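Local coordinates for protein exported gluconolactonase (Xanthomonas campestris pv. campestris, PDB 3DR2) that catalyses the hydrolysis of gluconolactone to gluconate, as a calcium-binding six-bladed beta-propeller enzyme of the SMP-30 family that forms a dimer, at residues A[39-44]-A[59-64]; A[110-113]-A[117-120]; A[244-247]-A[251-254]. All coordinates share one frame; numbering follows the deposited sequence.

The three contacts draw on four sheets of one beta-propeller and illustrate how chemistry follows position. Interaction 1 joins strands of two different sheets and is buried; it works through aromatic and apolar packing, with a carboxylate beside a methyl group. Interactions 2 and 3 are both antiparallel hairpins closed by backbone bonds, but they differ in place. In interaction 2, strand 118-120 borders its sheet; Thr110 and Ser112 are buried, while His119 and Asp113 are among several exposed residues. Interaction 3 is largely buried, has a side chain close to a calcium ion, and adds an aspartate that ties down two tryptophans. Interactions 2 and 3 lie on opposite sides of the chain's centre.

Interaction 1. Residues A[39-44]-A[59-64]; sequences TLYDQA and LVWSDL
Tyr41 and Trp61 meet as an offset edge-to-face pair: the benzo edge of the indole is directed at the phenol ring, with the planes at 73° and the six-membered rings' centroids 5.6 Å apart. The closest atoms are Trp61 CZ2 and Tyr41 CD2, at 3.6 Å. Tyr41 CG and Leu59 O lie in plane at the edge of the indole, while the phenol has Ala44 CB at its edge and Gln43 N over one face. This is a seam between two blades of the six-bladed propeller, strand 38-41 belonging to one sheet and strand 58-63 to the next. At Leu40 and Tyr41 a classic beta bulge opposite Leu299 interrupts the first strand, and the chain turns a corner there. Tyr41 CG is then anti to the backbone N (chi1 -168°), which carries the ring across to the indole. Leu70 of strand 68-73 touches both side chains, and Pro156 of the second subunit packs on Tyr41. Further along, the Asp63 carboxylate sits against Ala44. Its OD2 accepts bonds from Thr45 N and Trp46 N, just after Ala44, while Asp63 OD1 stands 3.4 Å from both Ala44 CA and Ala44 CB.

Interaction 2. Residues A[110-113]-A[117-120]; sequences TRSD and QAHL
Thr110 and Ser112 close on Ala118 along the packed face of a beta hairpin that makes the outer two strands of a four-stranded propeller blade. The Ala118 methyl faces both hydroxyl-bearing side chains: its CB is 3.6 Å from Thr110 OG1 and 3.8 Å from Ser112 OG. Thr110 holds OG1 between its backbone N and carbonyl carbon (chi1 65°), and this rotation places the oxygen, rather than CG2, nearest the methyl. CG2 instead reaches toward Leu120 CA. Both hydroxyls also have polar partners on the adjoining strand, Glu103 OE2 for Thr110 and His101 NE2 for Ser112, so they do not rely on the hairpin for bonding. The backbones are drawn together at the hydrogen-bonded pair Arg111 and His119, by Arg111 N to His119 O and His119 N to Arg111 O, each 2.8 Å, and by Asp113 N to Gln117 O at 3.1 Å near the turn.

The rim is looser: Asp113 and Gln117 at the turn end, His119 on the other face and Leu120 at the far end are exposed, and the Arg111 side chain runs away from its neighbour across the strands. Asp113 and His119 are modelled too close together for their contact to be relied on; His119 NE2 has a weak hydrogen bond to Asp115 within the turn. Strand 108-112 lies between strand 99-103, which it meets through backbone bonds of Thr110 with His101 and of Ser112 with Leu99, and strand 118-120, which borders the sheet.

Interaction 3. Residues A[244-247]-A[251-254]; sequences FCVD and WLWS
An antiparallel beta hairpin brings Asp247 back against Trp251 and Trp253, and its carboxylate grips both returning residues. Asp247 OD1 accepts the indole N-H of Trp253, with NE1 at 3.0 Å and the N-H...O angle 158°; the oxygen lies close to the indole plane, whereas the donor stands well above the plane of the carboxylate. The second oxygen, OD2, takes Trp251 N at 2.9 Å. With chi1 at 67°, CG of Asp247 is turned in beside both main-chain neighbours of CA, toward the returning strand. OD1 also forms a salt bridge with Arg31 of helix 26-32, and that arginine makes a cation-pi contact with Trp251. The two N-H donors and the arginine would probably stabilise the ionised carboxylate.

The hairpin supplies strands 244-246 and 252-254 of a propeller blade, the first of them bordering its sheet. Cys245 and Trp253 form its hydrogen-bonded pair, bonded both ways, and Asp247 N bonds to Trp251 O near the turn. Asp242, a ligand of calcium, lies two residues before Phe244, and the Cys245 side chain is about 5 Å from a bound calcium ion. Across that pair, Cys245 SG rests 4.0 Å from Trp253 CB, obliquely beside the five-membered ring. Phe244, Val246, Leu252 and Ser254 occupy the opposite face. There Leu252 CD2 approaches Phe244 CB at 3.9 Å, its CG lies 4.1 Å from Val246 CG2, and Tyr203 of strand 201-206, in a different sheet, packs on all three of these apolar side chains. At the far end, Phe244 CB abuts Ser254 CB at 3.6 Å.

Interaction 1. Residues A[39-44]-A[59-64]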
# COMPACT_ATOMS: atom_id res chain seq x y z
N THR A 39 -1.88 -14.44 15.55
CA THR A 39 -1.71 -13.27 14.70
C THR A 39 -0.68 -12.37 15.38
O THR A 39 -0.89 -11.94 16.51
CB THR A 39 -3.03 -12.50 14.54
OG1 THR A 39 -4.00 -13.36 13.93
CG2 THR A 39 -2.82 -11.26 13.67
N LEU A 40 0.42 -12.08 14.68
CA LEU A 40 1.47 -11.23 15.23
C LEU A 40 1.37 -9.79 14.73
O LEU A 40 1.86 -8.88 15.38
CB LEU A 40 2.85 -11.79 14.87
CG LEU A 40 3.15 -13.22 15.32
CD1 LEU A 40 4.55 -13.62 14.89
CD2 LEU A 40 3.02 -13.31 16.83
N TYR A 41 0.75 -9.61 13.58
CA TYR A 41 0.59 -8.28 13.00
C TYR A 41 -0.55 -8.36 12.00
O TYR A 41 -0.72 -9.37 11.33
CB TYR A 41 1.88 -7.88 12.26
CG TYR A 41 1.96 -6.42 11.86
CD1 TYR A 41 2.23 -5.43 12.81
CD2 TYR A 41 1.81 -6.03 10.53
CE1 TYR A 41 2.35 -4.09 12.44
CE2 TYR A 41 1.93 -4.70 10.14
CZ TYR A 41 2.20 -3.73 11.11
OH TYR A 41 2.35 -2.41 10.74
N ASP A 42 -1.35 -7.30 11.90
CA ASP A 42 -2.46 -7.32 10.95
C ASP A 42 -2.69 -5.96 10.33
O ASP A 42 -3.78 -5.67 9.86
CB ASP A 42 -3.74 -7.82 11.64
CG ASP A 42 -4.27 -6.86 12.71
OD1 ASP A 42 -3.64 -5.81 12.98
OD2 ASP A 42 -5.33 -7.16 13.28
N GLN A 43 -1.64 -5.14 10.30
CA GLN A 43 -1.77 -3.79 9.76
C GLN A 43 -1.01 -3.50 8.46
O GLN A 43 -0.87 -2.34 8.08
CB GLN A 43 -1.37 -2.77 10.83
CG GLN A 43 -2.28 -2.78 12.05
CD GLN A 43 -3.70 -2.40 11.72
OE1 GLN A 43 -3.95 -1.35 11.12
NE2 GLN A 43 -4.65 -3.25 12.10
N ALA A 44 -0.53 -4.53 7.79
CA ALA A 44 0.18 -4.31 6.52
C ALA A 44 -0.83 -4.38 5.38
O ALA A 44 -2.04 -4.40 5.62
CB ALA A 44 1.24 -5.40 6.33
N LEU A 59 11.95 -11.61 13.29
CA LEU A 59 11.37 -12.18 12.07
C LEU A 59 11.22 -10.99 11.13
O LEU A 59 10.43 -10.08 11.39
CB LEU A 59 10.00 -12.81 12.34
CG LEU A 59 9.35 -13.61 11.19
CD1 LEU A 59 8.90 -12.68 10.05
CD2 LEU A 59 10.34 -14.65 10.67
N VAL A 60 11.99 -11.00 10.05
CA VAL A 60 11.97 -9.94 9.05
C VAL A 60 11.02 -10.29 7.91
O VAL A 60 11.05 -11.41 7.41
CB VAL A 60 13.38 -9.76 8.45
CG1 VAL A 60 13.35 -8.69 7.37
CG2 VAL A 60 14.39 -9.41 9.54
N TRP A 61 10.17 -9.36 7.49
CA TRP A 61 9.29 -9.65 6.36
C TRP A 61 8.91 -8.35 5.68
O TRP A 61 9.12 -7.27 6.23
CB TRP A 61 8.06 -10.46 6.81
CG TRP A 61 6.87 -9.70 7.27
CD1 TRP A 61 5.73 -9.48 6.56
CD2 TRP A 61 6.65 -9.12 8.56
NE1 TRP A 61 4.80 -8.81 7.32
CE2 TRP A 61 5.34 -8.58 8.56
CE3 TRP A 61 7.42 -9.02 9.72
CZ2 TRP A 61 4.80 -7.93 9.68
CZ3 TRP A 61 6.88 -8.37 10.83
CH2 TRP A 61 5.58 -7.84 10.80
N SER A 62 8.40 -8.44 4.45
CA SER A 62 8.05 -7.24 3.70
C SER A 62 6.58 -6.92 3.59
O SER A 62 5.75 -7.81 3.54
CB SER A 62 8.56 -7.36 2.26
OG SER A 62 9.95 -7.58 2.20
N ASP A 63 6.27 -5.63 3.55
CA ASP A 63 4.91 -5.21 3.25
C ASP A 63 5.19 -4.67 1.86
O ASP A 63 5.57 -3.51 1.70
CB ASP A 63 4.41 -4.09 4.15
CG ASP A 63 3.00 -3.64 3.77
OD1 ASP A 63 2.40 -2.81 4.48
OD2 ASP A 63 2.49 -4.12 2.73
N LEU A 64 5.05 -5.52 0.85
CA LEU A 64 5.35 -5.16 -0.54
C LEU A 64 4.66 -3.89 -1.01
O LEU A 64 5.30 -2.97 -1.51
CB LEU A 64 4.95 -6.32 -1.46
CG LEU A 64 5.74 -6.62 -2.74
CD1 LEU A 64 4.82 -7.36 -3.69
CD2 LEU A 64 6.27 -5.36 -3.40

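Interaction 2. Residues A[110-113]-A[117-120]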
# COMPACT_ATOMS: atom_id res chain seq x y z
N THR A 110 19.53 -6.85 -3.48
CA THR A 110 20.28 -5.89 -2.68
C THR A 110 20.62 -6.49 -1.31
O THR A 110 20.08 -7.55 -0.95
CB THR A 110 19.48 -4.58 -2.49
OG1 THR A 110 18.30 -4.84 -1.70
CG2 THR A 110 19.06 -4.01 -3.84
N ARG A 111 21.50 -5.84 -0.57
CA ARG A 111 21.91 -6.33 0.75
C ARG A 111 22.01 -5.15 1.72
O ARG A 111 22.66 -4.15 1.42
CB ARG A 111 23.25 -7.05 0.64
CG ARG A 111 23.74 -7.71 1.93
CD ARG A 111 24.98 -8.56 1.65
NE ARG A 111 26.08 -7.75 1.14
CZ ARG A 111 27.08 -8.21 0.40
NH1 ARG A 111 27.12 -9.49 0.06
NH2 ARG A 111 28.03 -7.38 -0.01
N SER A 112 21.37 -5.28 2.88
CA SER A 112 21.39 -4.21 3.88
C SER A 112 22.57 -4.27 4.83
O SER A 112 23.05 -5.36 5.17
CB SER A 112 20.10 -4.24 4.71
OG SER A 112 18.96 -4.10 3.91
N ASP A 113 23.02 -3.10 5.28
CA ASP A 113 24.12 -3.00 6.23
C ASP A 113 23.52 -2.68 7.60
O ASP A 113 22.30 -2.62 7.74
CB ASP A 113 25.08 -1.88 5.82
CG ASP A 113 25.88 -2.21 4.57
OD1 ASP A 113 25.27 -2.69 3.59
OD2 ASP A 113 27.11 -1.98 4.56
N GLN A 117 20.60 0.47 5.31
CA GLN A 117 20.60 0.86 3.90
C GLN A 117 20.83 -0.37 3.02
O GLN A 117 21.75 -1.14 3.27
CB GLN A 117 21.71 1.87 3.64
CG GLN A 117 21.49 3.24 4.26
CD GLN A 117 20.79 4.19 3.32
OE1 GLN A 117 19.61 4.02 2.99
NE2 GLN A 117 21.52 5.21 2.86
N ALA A 118 20.00 -0.53 2.00
CA ALA A 118 20.14 -1.67 1.10
C ALA A 118 20.96 -1.31 -0.12
O ALA A 118 20.55 -0.47 -0.94
CB ALA A 118 18.76 -2.17 0.66
N HIS A 119 22.13 -1.94 -0.25
CA HIS A 119 23.03 -1.68 -1.37
C HIS A 119 22.88 -2.71 -2.49
O HIS A 119 22.65 -3.89 -2.23
CB HIS A 119 24.47 -1.66 -0.86
CG HIS A 119 24.71 -0.66 0.22
ND1 HIS A 119 24.68 0.70 0.00
CD2 HIS A 119 24.94 -0.81 1.55
CE1 HIS A 119 24.88 1.34 1.14
NE2 HIS A 119 25.04 0.44 2.10
N LEU A 120 23.03 -2.26 -3.72
CA LEU A 120 22.91 -3.12 -4.90
C LEU A 120 23.95 -4.23 -5.01
O LEU A 120 25.15 -3.98 -4.89
CB LEU A 120 22.96 -2.27 -6.17
CG LEU A 120 23.01 -2.98 -7.53
CD1 LEU A 120 21.68 -3.65 -7.83
CD2 LEU A 120 23.34 -1.96 -8.60

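Interaction 3. Residues A[244-247]-A[251-254]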
# COMPACT_ATOMS: atom_id res chain seq x y z
N PHE A 244 7.54 -20.90 0.05
CA PHE A 244 7.55 -22.09 0.88
C PHE A 244 8.93 -22.32 1.49
O PHE A 244 9.89 -21.66 1.12
CB PHE A 244 7.14 -23.31 0.04
CG PHE A 244 7.95 -23.47 -1.22
CD1 PHE A 244 9.19 -24.10 -1.19
CD2 PHE A 244 7.47 -22.98 -2.43
CE1 PHE A 244 9.94 -24.24 -2.36
CE2 PHE A 244 8.22 -23.11 -3.60
CZ PHE A 244 9.45 -23.75 -3.56
N CYS A 245 9.01 -23.25 2.43
CA CYS A 245 10.28 -23.56 3.07
C CYS A 245 10.39 -25.06 3.28
O CYS A 245 9.41 -25.79 3.14
CB CYS A 245 10.41 -22.83 4.41
SG CYS A 245 9.21 -23.33 5.67
N VAL A 246 11.60 -25.52 3.58
CA VAL A 246 11.85 -26.93 3.82
C VAL A 246 12.53 -27.08 5.18
O VAL A 246 13.46 -26.34 5.48
CB VAL A 246 12.76 -27.53 2.73
CG1 VAL A 246 13.04 -29.00 3.03
CG2 VAL A 246 12.10 -27.38 1.36
N ASP A 247 12.06 -28.02 5.99
CA ASP A 247 12.65 -28.21 7.32
C ASP A 247 13.79 -29.22 7.31
O ASP A 247 14.05 -29.86 6.29
CB ASP A 247 11.56 -28.61 8.33
CG ASP A 247 10.96 -29.98 8.06
OD1 ASP A 247 9.83 -30.22 8.54
OD2 ASP A 247 11.62 -30.81 7.39
N TRP A 251 10.66 -32.08 4.97
CA TRP A 251 9.28 -31.75 4.65
C TRP A 251 9.22 -30.36 4.06
O TRP A 251 9.96 -29.47 4.48
CB TRP A 251 8.40 -31.78 5.90
CG TRP A 251 8.19 -33.13 6.50
CD1 TRP A 251 8.64 -34.33 6.02
CD2 TRP A 251 7.46 -33.42 7.69
NE1 TRP A 251 8.25 -35.35 6.86
CE2 TRP A 251 7.52 -34.81 7.89
CE3 TRP A 251 6.77 -32.63 8.62
CZ2 TRP A 251 6.91 -35.44 8.98
CZ3 TRP A 251 6.16 -33.25 9.71
CH2 TRP A 251 6.24 -34.64 9.88
N LEU A 252 8.34 -30.18 3.09
CA LEU A 252 8.18 -28.89 2.45
C LEU A 252 6.85 -28.28 2.89
O LEU A 252 5.78 -28.85 2.67
CB LEU A 252 8.23 -29.05 0.92
CG LEU A 252 8.26 -27.78 0.07
CD1 LEU A 252 8.87 -28.08 -1.28
CD2 LEU A 252 6.86 -27.22 -0.09
N TRP A 253 6.94 -27.13 3.55
CA TRP A 253 5.77 -26.40 4.04
C TRP A 253 5.52 -25.28 3.05
O TRP A 253 6.33 -24.35 2.94
CB TRP A 253 6.04 -25.83 5.44
CG TRP A 253 6.45 -26.88 6.45
CD1 TRP A 253 7.51 -27.74 6.36
CD2 TRP A 253 5.81 -27.17 7.70
NE1 TRP A 253 7.56 -28.55 7.46
CE2 TRP A 253 6.53 -28.22 8.31
CE3 TRP A 253 4.70 -26.64 8.37
CZ2 TRP A 253 6.18 -28.77 9.55
CZ3 TRP A 253 4.34 -27.18 9.61
CH2 TRP A 253 5.08 -28.23 10.19
N SER A 254 4.40 -25.36 2.35
CA SER A 254 4.08 -24.38 1.32
C SER A 254 2.82 -23.56 1.53
O SER A 254 1.82 -24.05 2.05
CB SER A 254 3.97 -25.09 -0.03
OG SER A 254 3.56 -24.19 -1.04